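Local atomic coordinates of NanS-p (Escherichia phage vB_EcoP_24B, PDB entry 6YP6), a protein that belongs to a conserved phage carbohydrate esterase and probably binds carbohydrate, as a beta-sandwich domain. Residues Gln20-Ser25 and Asp192-Thr197; Val32-Gly37 and Pro206-Ser211; Gly71-Arg76 and Leu113-Tyr118; Phe77-Ala82 and Lys124-Met129. All blocks are in the same frame, centred on the assembly; numbering follows the deposited sequence. Where two conformers were deposited one is given.

Contact 1: Gln20-Ser25 and Asp192-Thr197; sequences QGWSAS and DKLHVT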
loop_
_atom_site.group_PDB
_atom_site.type_symbol
_atom_site.label_atom_id
_atom_site.label_comp_id
_atom_site.label_asym_id
_atom_site.label_seq_id
_atom_site.Cartn_x
_atom_site.Cartn_y
_atom_site.Cartn_z
ATOM N N GLN A 20 8.534 -8.163 -14.030
ATOM C CA GLN A 20 8.203 -8.707 -12.719
ATOM C C GLN A 20 6.729 -9.075 -12.570
ATOM O O GLN A 20 6.326 -9.486 -11.481
ATOM C CB GLN A 20 8.658 -7.740 -11.615
ATOM C CG GLN A 20 10.171 -7.628 -11.561
ATOM C CD GLN A 20 10.660 -6.698 -10.469
ATOM O OE1 GLN A 20 10.386 -6.899 -9.291
ATOM N NE2 GLN A 20 11.405 -5.681 -10.859
ATOM N N GLY A 21 5.926 -8.960 -13.626
ATOM C CA GLY A 21 4.576 -9.476 -13.619
ATOM C C GLY A 21 3.498 -8.486 -13.247
ATOM O O GLY A 21 2.324 -8.877 -13.174
ATOM N N TRP A 22 3.856 -7.230 -13.005
ATOM C CA TRP A 22 2.904 -6.192 -12.660
ATOM C C TRP A 22 2.307 -5.574 -13.914
ATOM O O TRP A 22 2.960 -5.477 -14.952
ATOM C CB TRP A 22 3.616 -5.085 -11.877
ATOM C CG TRP A 22 4.091 -5.518 -10.521
ATOM C CD1 TRP A 22 5.133 -6.350 -10.250
ATOM C CD2 TRP A 22 3.520 -5.161 -9.261
ATOM N NE1 TRP A 22 5.249 -6.530 -8.892
ATOM C CE2 TRP A 22 4.269 -5.807 -8.261
ATOM C CE3 TRP A 22 2.454 -4.347 -8.885
ATOM C CZ2 TRP A 22 3.988 -5.650 -6.905
ATOM C CZ3 TRP A 22 2.171 -4.197 -7.543
ATOM C CH2 TRP A 22 2.936 -4.838 -6.572
ATOM N N SER A 23 1.073 -5.104 -13.784
ATOM C CA SER A 23 0.407 -4.310 -14.808
ATOM C C SER A 23 0.374 -2.855 -14.349
ATOM O O SER A 23 0.019 -2.567 -13.204
ATOM C CB SER A 23 -1.011 -4.827 -15.049
ATOM O OG SER A 23 -0.990 -6.148 -15.560
ATOM N N ALA A 24 0.680 -1.937 -15.255
ATOM C CA ALA A 24 0.820 -0.528 -14.928
ATOM C C ALA A 24 -0.009 0.247 -15.935
ATOM O O ALA A 24 0.004 -0.062 -17.128
ATOM C CB ALA A 24 2.273 -0.061 -14.974
ATOM N N SER A 25 -0.734 1.246 -15.455
ATOM C CA SER A 25 -1.518 2.079 -16.342
ATOM C C SER A 25 -1.558 3.485 -15.782
ATOM O O SER A 25 -1.545 3.689 -14.567
ATOM C CB SER A 25 -2.941 1.559 -16.513
ATOM O OG SER A 25 -3.633 1.544 -15.288
ATOM N N ASP A 192 -9.102 -9.717 -5.867
ATOM C CA ASP A 192 -7.960 -10.630 -5.854
ATOM C C ASP A 192 -6.745 -10.051 -6.564
ATOM O O ASP A 192 -5.872 -10.786 -7.032
ATOM C CB ASP A 192 -8.337 -12.019 -6.370
ATOM C CG ASP A 192 -9.390 -12.677 -5.506
ATOM O OD1 ASP A 192 -9.555 -12.274 -4.326
ATOM O OD2 ASP A 192 -10.046 -13.612 -6.021
ATOM N N LYS A 193 -6.651 -8.731 -6.595
ATOM C CA LYS A 193 -5.454 -8.033 -7.033
ATOM C C LYS A 193 -5.062 -7.018 -5.975
ATOM O O LYS A 193 -5.916 -6.429 -5.313
ATOM C CB LYS A 193 -5.674 -7.308 -8.369
ATOM C CG LYS A 193 -6.166 -8.208 -9.480
ATOM C CD LYS A 193 -6.141 -7.506 -10.820
ATOM C CE LYS A 193 -4.773 -7.609 -11.431
ATOM N NZ LYS A 193 -4.649 -6.875 -12.718
ATOM N N LEU A 194 -3.753 -6.830 -5.815
ATOM C CA LEU A 194 -3.228 -5.691 -5.086
ATOM C C LEU A 194 -3.111 -4.529 -6.060
ATOM O O LEU A 194 -2.496 -4.656 -7.119
ATOM C CB LEU A 194 -1.861 -6.017 -4.491
ATOM C CG LEU A 194 -1.187 -4.862 -3.751
ATOM C CD1 LEU A 194 -1.978 -4.447 -2.515
ATOM C CD2 LEU A 194 0.236 -5.244 -3.366
ATOM N N HIS A 195 -3.736 -3.409 -5.702
ATOM C CA HIS A 195 -3.744 -2.188 -6.494
ATOM C C HIS A 195 -3.017 -1.105 -5.717
ATOM O O HIS A 195 -3.344 -0.837 -4.560
ATOM C CB HIS A 195 -5.154 -1.695 -6.719
ATOM C CG HIS A 195 -6.055 -2.693 -7.316
ATOM N ND1 HIS A 195 -6.417 -2.679 -8.644
ATOM C CD2 HIS A 195 -6.687 -3.741 -6.751
ATOM C CE1 HIS A 195 -7.237 -3.689 -8.871
ATOM N NE2 HIS A 195 -7.415 -4.349 -7.736
ATOM N N VAL A 196 -2.025 -0.504 -6.353
ATOM C CA VAL A 196 -1.283 0.608 -5.779
ATOM C C VAL A 196 -1.523 1.799 -6.697
ATOM O O VAL A 196 -1.345 1.690 -7.911
ATOM C CB VAL A 196 0.216 0.281 -5.679
ATOM C CG1 VAL A 196 0.931 1.360 -4.900
ATOM C CG2 VAL A 196 0.420 -1.078 -5.032
ATOM N N THR A 197 -1.967 2.921 -6.137
ATOM C CA THR A 197 -2.414 4.026 -6.981
ATOM C C THR A 197 -2.226 5.353 -6.277
ATOM O O THR A 197 -2.273 5.411 -5.055
ATOM C CB THR A 197 -3.902 3.826 -7.351
ATOM O OG1 THR A 197 -4.361 4.920 -8.146
ATOM C CG2 THR A 197 -4.793 3.726 -6.117
#
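Trp22 meets Leu194 and Val196 through the far end of its indole, and these two apolar touches make up the direct contact between Gln20-Ser25 and Asp192-Thr197. Its CH2 atom lies 4.2 Å from CD2 of Leu194, and the adjoining CZ3 atom lies 4.4 Å from CG2 of Val196. Two methyls belonging to alternate residues of one strand thus approach neighbouring atoms of the six-membered ring, while His195 between them is directed away. The reach of the tryptophan matters, because the CA atoms of Trp22 and Leu194 are 9.8 Å apart. Its CG stands opposite the carbonyl carbon (chi1 -67°), and from there the long indole extends to the leucine and valine. Leu194 answers with CG opposite its own backbone N (chi1 177°), which brings CD2 up to the indole.

Further out, the pyrrole side of the indole is fixed by a hydrogen bond from Trp22 NE1 to the carbonyl O of Ser7, which satisfies the one polar atom of a buried ring. Tyr58 meets the indole with its plane inclined to it, and Leu6 touches both Trp22 and Leu194. Phe92 packs on Val196 and Trp94 on Leu194, both from the next strand. Strand 55-59 separates the two segments and bonds to both, Glu57 pairing with Ser23 and Tyr58 with Leu194; Glu57 also takes a salt bridge from Lys193. Such contact between next-but-one strands, made by a large aromatic that also reaches the facing sheet at strand 3-9, is the core packing of an antiparallel beta sandwich.

Contact 2: Val32-Gly37 and Pro206-Ser211; sequences VSDAEG and PVLIDS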
loop_
_atom_site.group_PDB
_atom_site.type_symbol
_atom_site.label_atom_id
_atom_site.label_comp_id
_atom_site.label_asym_id
_atom_site.label_seq_id
_atom_site.Cartn_x
_atom_site.Cartn_y
_atom_site.Cartn_z
ATOM N N VAL A 32 15.205 5.040 -11.650
ATOM C CA VAL A 32 16.143 6.116 -11.375
ATOM C C VAL A 32 17.204 5.626 -10.407
ATOM O O VAL A 32 17.052 4.600 -9.747
ATOM C CB VAL A 32 15.458 7.368 -10.790
ATOM C CG1 VAL A 32 14.522 7.974 -11.811
ATOM C CG2 VAL A 32 14.725 7.040 -9.490
ATOM N N SER A 33 18.280 6.402 -10.320
ATOM C CA SER A 33 19.311 6.190 -9.317
ATOM C C SER A 33 18.968 6.961 -8.049
ATOM O O SER A 33 18.570 8.129 -8.108
ATOM C CB SER A 33 20.663 6.662 -9.845
ATOM O OG SER A 33 21.057 5.889 -10.954
ATOM N N ASP A 34 19.107 6.292 -6.908
ATOM C CA ASP A 34 18.979 6.935 -5.604
ATOM C C ASP A 34 19.955 6.214 -4.692
ATOM O O ASP A 34 19.854 4.995 -4.528
ATOM C CB ASP A 34 17.548 6.843 -5.057
ATOM C CG ASP A 34 17.353 7.673 -3.791
ATOM O OD1 ASP A 34 17.965 7.340 -2.750
ATOM O OD2 ASP A 34 16.593 8.670 -3.835
ATOM N N ALA A 35 20.904 6.954 -4.115
ATOM C CA ALA A 35 21.979 6.311 -3.370
ATOM C C ALA A 35 21.468 5.494 -2.191
ATOM O O ALA A 35 22.156 4.566 -1.745
ATOM C CB ALA A 35 22.986 7.361 -2.903
ATOM N N GLU A 36 20.295 5.824 -1.656
ATOM C CA GLU A 36 19.738 5.107 -0.520
ATOM C C GLU A 36 18.670 4.097 -0.925
ATOM O O GLU A 36 18.110 3.425 -0.054
ATOM C CB GLU A 36 19.193 6.098 0.509
ATOM C CG GLU A 36 20.290 6.903 1.197
ATOM C CD GLU A 36 19.742 7.964 2.127
ATOM O OE1 GLU A 36 18.590 8.402 1.923
ATOM O OE2 GLU A 36 20.460 8.363 3.065
ATOM N N GLY A 37 18.391 3.959 -2.221
ATOM C CA GLY A 37 17.613 2.833 -2.686
ATOM C C GLY A 37 18.415 1.550 -2.628
ATOM O O GLY A 37 19.644 1.562 -2.621
ATOM N N PRO A 206 5.049 13.254 -6.241
ATOM C CA PRO A 206 5.895 12.232 -6.869
ATOM C C PRO A 206 6.423 11.302 -5.784
ATOM O O PRO A 206 6.738 11.738 -4.673
ATOM C CB PRO A 206 7.010 13.047 -7.527
ATOM C CG PRO A 206 6.400 14.405 -7.723
ATOM C CD PRO A 206 5.544 14.614 -6.512
ATOM N N VAL A 207 6.515 10.010 -6.097
ATOM C CA VAL A 207 6.974 9.022 -5.123
ATOM C C VAL A 207 7.995 8.098 -5.766
ATOM O O VAL A 207 7.855 7.701 -6.929
ATOM C CB VAL A 207 5.787 8.249 -4.495
ATOM C CG1 VAL A 207 5.071 7.361 -5.500
ATOM C CG2 VAL A 207 6.229 7.427 -3.272
ATOM N N LEU A 208 9.018 7.752 -4.990
ATOM C CA LEU A 208 10.007 6.757 -5.367
ATOM C C LEU A 208 9.707 5.483 -4.591
ATOM O O LEU A 208 9.549 5.513 -3.366
ATOM C CB LEU A 208 11.424 7.228 -5.045
ATOM C CG LEU A 208 12.111 8.068 -6.119
ATOM C CD1 LEU A 208 11.367 9.335 -6.393
ATOM C CD2 LEU A 208 13.541 8.352 -5.693
ATOM N N ILE A 209 9.630 4.369 -5.300
ATOM C CA ILE A 209 9.386 3.065 -4.697
ATOM C C ILE A 209 10.655 2.233 -4.801
ATOM O O ILE A 209 11.204 2.056 -5.893
ATOM C CB ILE A 209 8.211 2.344 -5.385
ATOM C CG1 ILE A 209 6.941 3.174 -5.345
ATOM C CG2 ILE A 209 8.029 0.948 -4.788
ATOM C CD1 ILE A 209 6.410 3.379 -4.007
ATOM N N ASP A 210 11.110 1.716 -3.669
ATOM C CA ASP A 210 12.218 0.768 -3.612
ATOM C C ASP A 210 11.706 -0.656 -3.808
ATOM O O ASP A 210 12.250 -1.417 -4.614
ATOM C CB ASP A 210 12.895 0.909 -2.241
ATOM C CG ASP A 210 14.272 0.300 -2.188
ATOM O OD1 ASP A 210 15.018 0.419 -3.181
ATOM O OD2 ASP A 210 14.656 -0.219 -1.113
ATOM N N SER A 211 10.658 -1.011 -3.068
ATOM C CA SER A 211 10.084 -2.340 -3.130
ATOM C C SER A 211 8.649 -2.302 -2.625
ATOM O O SER A 211 8.258 -1.422 -1.849
ATOM C CB SER A 211 10.899 -3.313 -2.277
ATOM O OG SER A 211 10.875 -2.922 -0.917
#
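Val32 and Leu208 face each other with CA atoms 8.6 Å apart, but the backbones close in toward Gly37 and Asp210, where the CA separation falls to 5.9 Å. Leu208 is the apolar hub: its CD2 lies 4.2 Å from CG2 of Val32, the two side chains meeting nearly at right angles. The same CD2 methyl sits 3.6 Å from OD2 of Asp34, so one carboxylate oxygen rests on a methyl.

That carboxylate is nevertheless well supplied with partners. Asp34 OD1 accepts from Glu36 N at 3.0 Å, using the lone pair turned away from OD2. This Asx turn and the backbone bond from Gly37 N to Asp34 O, 2.9 Å long, close the type I turn from Asp34 to Gly37. Trp152 NE1 also bonds to OD1, and Lys78 forms a salt bridge with OD2. Asp210, with Ser211, forms a classic beta bulge opposite Arg76. With CG anti to the backbone N (chi1 -163°), its carboxylate is carried toward Gly37, and OD1 packs 3.6 Å from Gly37 CA, while OD2 engages Arg76 and the hydroxyl of Thr38. Asp210 thus joins the turn from the other segment, apart from Leu208, and the charge of the two acids is probably offset by the salt bridges to Lys78 and Arg76.

Contact 3: Gly71-Arg76 and Leu113-Tyr118; sequences GQIRCR and LLAAFY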
loop_
_atom_site.group_PDB
_atom_site.type_symbol
_atom_site.label_atom_id
_atom_site.label_comp_id
_atom_site.label_asym_id
_atom_site.label_seq_id
_atom_site.Cartn_x
_atom_site.Cartn_y
_atom_site.Cartn_z
ATOM N N GLY A 71 1.878 -13.023 8.069
ATOM C CA GLY A 71 2.815 -12.487 7.092
ATOM C C GLY A 71 2.739 -10.972 7.116
ATOM O O GLY A 71 2.326 -10.385 8.109
ATOM N N GLN A 72 3.139 -10.357 6.005
ATOM C CA GLN A 72 3.160 -8.905 5.946
ATOM C C GLN A 72 2.905 -8.410 4.529
ATOM O O GLN A 72 3.237 -9.077 3.547
ATOM C CB GLN A 72 4.506 -8.332 6.413
ATOM C CG GLN A 72 4.903 -8.664 7.833
ATOM C CD GLN A 72 5.991 -7.747 8.332
ATOM O OE1 GLN A 72 6.804 -7.240 7.557
ATOM N NE2 GLN A 72 5.986 -7.492 9.624
ATOM N N ILE A 73 2.311 -7.221 4.447
ATOM C CA ILE A 73 2.280 -6.386 3.251
ATOM C C ILE A 73 3.261 -5.253 3.532
ATOM O O ILE A 73 3.155 -4.611 4.580
ATOM C CB ILE A 73 0.874 -5.806 3.029
ATOM C CG1 ILE A 73 -0.197 -6.902 2.963
ATOM C CG2 ILE A 73 0.853 -4.903 1.791
ATOM C CD1 ILE A 73 -1.621 -6.372 2.972
ATOM N N ARG A 74 4.218 -5.008 2.634
ATOM C CA ARG A 74 5.266 -4.033 2.933
ATOM C C ARG A 74 5.629 -3.192 1.718
ATOM O O ARG A 74 5.498 -3.615 0.564
ATOM C CB ARG A 74 6.533 -4.678 3.512
ATOM C CG ARG A 74 7.155 -5.734 2.660
ATOM C CD ARG A 74 8.488 -6.145 3.253
ATOM N NE ARG A 74 9.132 -7.248 2.545
ATOM C CZ ARG A 74 9.953 -7.109 1.506
ATOM N NH1 ARG A 74 10.215 -5.917 1.002
ATOM N NH2 ARG A 74 10.500 -8.183 0.959
ATOM N N CYS A 75 6.124 -1.989 2.001
ATOM C CA CYS A 75 6.627 -1.092 0.978
ATOM C C CYS A 75 7.689 -0.184 1.578
ATOM O O CYS A 75 7.514 0.334 2.679
ATOM C CB CYS A 75 5.480 -0.238 0.428
ATOM S SG CYS A 75 5.920 1.008 -0.818
ATOM N N ARG A 76 8.757 0.043 0.822
ATOM C CA ARG A 76 9.757 1.058 1.139
ATOM C C ARG A 76 9.678 2.129 0.056
ATOM O O ARG A 76 9.724 1.810 -1.143
ATOM C CB ARG A 76 11.150 0.434 1.239
ATOM C CG ARG A 76 12.238 1.452 1.572
ATOM C CD ARG A 76 13.517 0.801 2.073
ATOM N NE ARG A 76 14.494 1.791 2.542
ATOM C CZ ARG A 76 15.495 2.299 1.817
ATOM N NH1 ARG A 76 15.709 1.922 0.561
ATOM N NH2 ARG A 76 16.306 3.190 2.366
ATOM N N LEU A 113 -11.739 -6.244 2.075
ATOM C CA LEU A 113 -10.397 -5.922 1.607
ATOM C C LEU A 113 -9.392 -6.263 2.696
ATOM O O LEU A 113 -9.614 -5.961 3.869
ATOM C CB LEU A 113 -10.227 -4.432 1.246
ATOM C CG LEU A 113 -11.074 -3.922 0.087
ATOM C CD1 LEU A 113 -12.358 -3.330 0.648
ATOM C CD2 LEU A 113 -10.379 -2.891 -0.737
ATOM N N LEU A 114 -8.279 -6.873 2.289
ATOM C CA LEU A 114 -7.174 -7.107 3.218
ATOM C C LEU A 114 -6.258 -5.899 3.319
ATOM O O LEU A 114 -5.418 -5.845 4.228
ATOM C CB LEU A 114 -6.370 -8.334 2.797
ATOM C CG LEU A 114 -7.160 -9.645 2.762
ATOM C CD1 LEU A 114 -6.226 -10.771 2.359
ATOM C CD2 LEU A 114 -7.853 -9.933 4.083
ATOM N N ALA A 115 -6.399 -4.944 2.400
ATOM C CA ALA A 115 -5.694 -3.677 2.473
ATOM C C ALA A 115 -6.595 -2.594 1.919
ATOM O O ALA A 115 -7.233 -2.785 0.884
ATOM C CB ALA A 115 -4.408 -3.707 1.660
ATOM N N ALA A 116 -6.628 -1.457 2.606
ATOM C CA ALA A 116 -7.306 -0.257 2.112
ATOM C C ALA A 116 -6.640 0.931 2.796
ATOM O O ALA A 116 -7.246 1.642 3.601
ATOM C CB ALA A 116 -8.807 -0.301 2.362
ATOM N N PHE A 117 -5.352 1.078 2.536
ATOM C CA PHE A 117 -4.494 1.941 3.324
ATOM C C PHE A 117 -3.913 3.030 2.440
ATOM O O PHE A 117 -3.413 2.733 1.354
ATOM C CB PHE A 117 -3.343 1.126 3.932
ATOM C CG PHE A 117 -3.791 -0.125 4.643
ATOM C CD1 PHE A 117 -4.829 -0.088 5.548
ATOM C CD2 PHE A 117 -3.194 -1.342 4.376
ATOM C CE1 PHE A 117 -5.257 -1.257 6.197
ATOM C CE2 PHE A 117 -3.599 -2.496 5.022
ATOM C CZ PHE A 117 -4.629 -2.455 5.924
ATOM N N TYR A 118 -3.982 4.282 2.881
ATOM C CA TYR A 118 -3.466 5.370 2.068
ATOM C C TYR A 118 -2.566 6.277 2.884
ATOM O O TYR A 118 -2.625 6.342 4.116
ATOM C CB TYR A 118 -4.593 6.135 1.348
ATOM C CG TYR A 118 -5.574 6.870 2.232
ATOM C CD1 TYR A 118 -6.677 6.220 2.787
ATOM C CD2 TYR A 118 -5.419 8.215 2.498
ATOM C CE1 TYR A 118 -7.579 6.903 3.589
ATOM C CE2 TYR A 118 -6.314 8.906 3.292
ATOM C CZ TYR A 118 -7.390 8.238 3.843
ATOM O OH TYR A 118 -8.302 8.866 4.659
#
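Ile73 touches Ala115 and the backbone at Leu114 with a single atom, its CD1 methyl, and two kinds of interaction cross the contact. The apolar part is the approach of Ile73 CD1 to Ala115 CB, at 4.1 Å. The CA atoms of these residues are 8.5 Å apart, a gap that the isoleucine spans with little help from the short alanine. Its longer branch is extended (chi2 171°), which carries CD1 out from the strand toward the opposing segment. Trp94 packs against both Ile73 and Ala115.

The second kind of interaction sets a methyl against a polar atom. Ile73 CD1 lies 4.0 Å from the carbonyl O of Leu114, and this oxygen is buried without any hydrogen-bonding partner in the model. It falls where the chain turns a corner at Leu114, which is consistent with its lacking a strand partner.

Beside the contact, Phe117 packs within its own segment: the carbonyl carbon of Ala115 lies 4.3 Å above the plane of the Phe117 ring and over its centre. Phe157 stacks on Phe117, and Tyr130 meets it with its plane inclined.

Gly71-Arg76 runs between strands 152-159 and 207-216 in one sheet, bonded by its backbone to both, whereas strand 113-121 lies between 88-95 and 125-130 in the other. Its pairing with strand 88-95 is made irregular by a classic beta bulge, Ala116 and Phe117 together facing Phe92. The contact therefore bridges the two layers of the sandwich near the centre of the chain, with Trp94 of strand 88-95 beside it.

Contact 4: Phe77-Ala82 and Lys124-Met129; sequences FKVSGA and KDLNVM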
loop_
_atom_site.group_PDB
_atom_site.type_symbol
_atom_site.label_atom_id
_atom_site.label_comp_id
_atom_site.label_asym_id
_atom_site.label_seq_id
_atom_site.Cartn_x
_atom_site.Cartn_y
_atom_site.Cartn_z
ATOM N N PHE A 77 9.551 3.390 0.478
ATOM C CA PHE A 77 9.215 4.478 -0.433
ATOM C C PHE A 77 9.804 5.780 0.086
ATOM O O PHE A 77 10.134 5.916 1.263
ATOM C CB PHE A 77 7.677 4.615 -0.589
ATOM C CG PHE A 77 7.007 5.111 0.656
ATOM C CD1 PHE A 77 6.694 4.237 1.690
ATOM C CD2 PHE A 77 6.741 6.458 0.826
ATOM C CE1 PHE A 77 6.125 4.712 2.865
ATOM C CE2 PHE A 77 6.172 6.928 1.996
ATOM C CZ PHE A 77 5.858 6.054 3.014
ATOM N N LYS A 78 9.883 6.754 -0.813
ATOM C CA LYS A 78 10.399 8.081 -0.517
ATOM C C LYS A 78 9.501 9.070 -1.232
ATOM O O LYS A 78 9.255 8.933 -2.432
ATOM C CB LYS A 78 11.855 8.211 -0.991
ATOM C CG LYS A 78 12.370 9.634 -1.110
ATOM C CD LYS A 78 13.923 9.641 -1.219
ATOM C CE LYS A 78 14.453 10.508 -2.328
ATOM N NZ LYS A 78 15.897 10.678 -2.098
ATOM N N VAL A 79 9.022 10.075 -0.522
ATOM C CA VAL A 79 8.142 11.083 -1.103
ATOM C C VAL A 79 8.974 12.280 -1.531
ATOM O O VAL A 79 9.844 12.727 -0.776
ATOM C CB VAL A 79 7.044 11.532 -0.123
ATOM C CG1 VAL A 79 6.032 12.391 -0.856
ATOM C CG2 VAL A 79 6.383 10.344 0.538
ATOM N N SER A 80 8.673 12.837 -2.702
ATOM C CA SER A 80 9.376 13.991 -3.245
ATOM C C SER A 80 8.429 15.184 -3.316
ATOM O O SER A 80 7.235 15.026 -3.579
ATOM C CB SER A 80 9.892 13.657 -4.650
ATOM O OG SER A 80 10.771 14.648 -5.145
ATOM N N GLY A 81 8.951 16.374 -3.049
ATOM C CA GLY A 81 8.190 17.591 -3.225
ATOM C C GLY A 81 7.946 18.323 -1.912
ATOM O O GLY A 81 8.226 17.832 -0.815
ATOM N N ALA A 82 7.405 19.533 -2.056
ATOM C CA ALA A 82 7.112 20.398 -0.919
ATOM C C ALA A 82 5.879 19.906 -0.156
ATOM O O ALA A 82 4.931 19.376 -0.739
ATOM C CB ALA A 82 6.837 21.819 -1.407
ATOM N N LYS A 124 1.176 19.151 8.455
ATOM C CA LYS A 124 2.509 19.004 9.012
ATOM C C LYS A 124 3.134 17.623 8.867
ATOM O O LYS A 124 4.347 17.540 8.675
ATOM C CB LYS A 124 2.568 19.500 10.464
ATOM C CG LYS A 124 1.689 18.746 11.453
ATOM C CD LYS A 124 1.664 19.482 12.806
ATOM C CE LYS A 124 1.022 18.638 13.902
ATOM N NZ LYS A 124 1.809 17.414 14.210
ATOM N N ASP A 125 2.347 16.557 8.966
ATOM C CA ASP A 125 2.868 15.207 9.096
ATOM C C ASP A 125 2.466 14.339 7.905
ATOM O O ASP A 125 1.465 14.584 7.238
ATOM C CB ASP A 125 2.301 14.533 10.352
ATOM C CG ASP A 125 2.799 15.140 11.643
ATOM O OD1 ASP A 125 3.876 15.750 11.637
ATOM O OD2 ASP A 125 2.096 14.972 12.665
ATOM N N LEU A 126 3.241 13.279 7.674
ATOM C CA LEU A 126 2.879 12.237 6.718
ATOM C C LEU A 126 2.150 11.131 7.476
ATOM O O LEU A 126 2.717 10.520 8.389
ATOM C CB LEU A 126 4.121 11.671 6.028
ATOM C CG LEU A 126 3.828 10.706 4.878
ATOM C CD1 LEU A 126 3.158 11.426 3.724
ATOM C CD2 LEU A 126 5.085 9.996 4.403
ATOM N N ASN A 127 0.900 10.870 7.111
ATOM C CA ASN A 127 0.033 9.957 7.839
ATOM C C ASN A 127 -0.305 8.713 7.026
ATOM O O ASN A 127 -0.329 8.737 5.791
ATOM C CB ASN A 127 -1.257 10.684 8.201
ATOM C CG ASN A 127 -1.010 11.843 9.120
ATOM O OD1 ASN A 127 -0.099 11.806 9.955
ATOM N ND2 ASN A 127 -1.798 12.889 8.964
ATOM N N VAL A 128 -0.590 7.640 7.764
ATOM C CA VAL A 128 -1.101 6.388 7.228
ATOM C C VAL A 128 -2.538 6.243 7.711
ATOM O O VAL A 128 -2.787 6.278 8.919
ATOM C CB VAL A 128 -0.274 5.187 7.707
ATOM C CG1 VAL A 128 -0.798 3.918 7.064
ATOM C CG2 VAL A 128 1.205 5.358 7.445
ATOM N N MET A 129 -3.476 6.064 6.777
ATOM C CA MET A 129 -4.900 6.069 7.044
ATOM C C MET A 129 -5.533 4.780 6.535
ATOM O O MET A 129 -5.056 4.175 5.579
ATOM C CB MET A 129 -5.560 7.240 6.289
ATOM C CG MET A 129 -4.970 8.599 6.588
ATOM S SD MET A 129 -5.192 9.179 8.282
ATOM C CE MET A 129 -6.962 9.320 8.376
#
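Leu126 sets one methyl, CD2, against both Phe77 and Val79. The leucine methyl meets the rim of the phenyl ring close to its plane, 4.0 Å from Phe77 CE2, the two side chains pointing at each other from their separate strands. Val79 and Leu126 approach end on, with Val79 CG2 4.1 Å from the same CD2. The valine methyl also lies in the plane of the Phe77 ring, at its edge, and is 3.7 Å from Phe77 CE2. The three atoms thus form a compact triangle in which each touches the other two. The ring owes its place to an uncommon first torsion: CG of Phe77 is lodged between the backbone N and the carbonyl carbon (chi1 69°).

This is interior packing between the layers of a beta sandwich, strand 71-79 contributing from one sheet and strand 125-130 from the other. Phe145, on the strand next to Leu126, meets the Phe77 ring edge-to-face, and Ile119 touches both Phe77 and Leu126. Val79 has Phe148 and Tyr205 as further neighbours.

Several polar groups of Lys124-Met129 find partners away from the triangle. Asn127 is held at both ends of its amide, OD1 by the Thr144 hydroxyl and ND2 by Asp122 OD2, and the carbonyl of Leu126 shares the same threonine hydroxyl. At the start of the strand, Lys124 NZ forms a salt bridge of 2.9 Å with Asp125 OD2, approaching from above the carboxylate plane, 42° out of it.

In the fold
All four contacts are buried, but at different depths: contact 3 lies about 5 Å from the centre of the chain, measured centre to centre, and contact 2 about 16 Å. Contacts 3 and 4 join the two sheets and share strand 71-79. Contacts 1 and 2 each span an intervening strand of a single sheet, the former in the seven-stranded layer and the latter in the eight-stranded one. Contacts 1 and 4 set methyls against an aromatic ring, contact 3 a methyl against a methyl and an unpaired carbonyl, whereas contact 2, at a turn, brings in carboxylates. The basic partners of those carboxylates, Arg76 and Lys78, come from strand 71-79. Contacts 1 and 4 lie on opposite sides of the chain's centre.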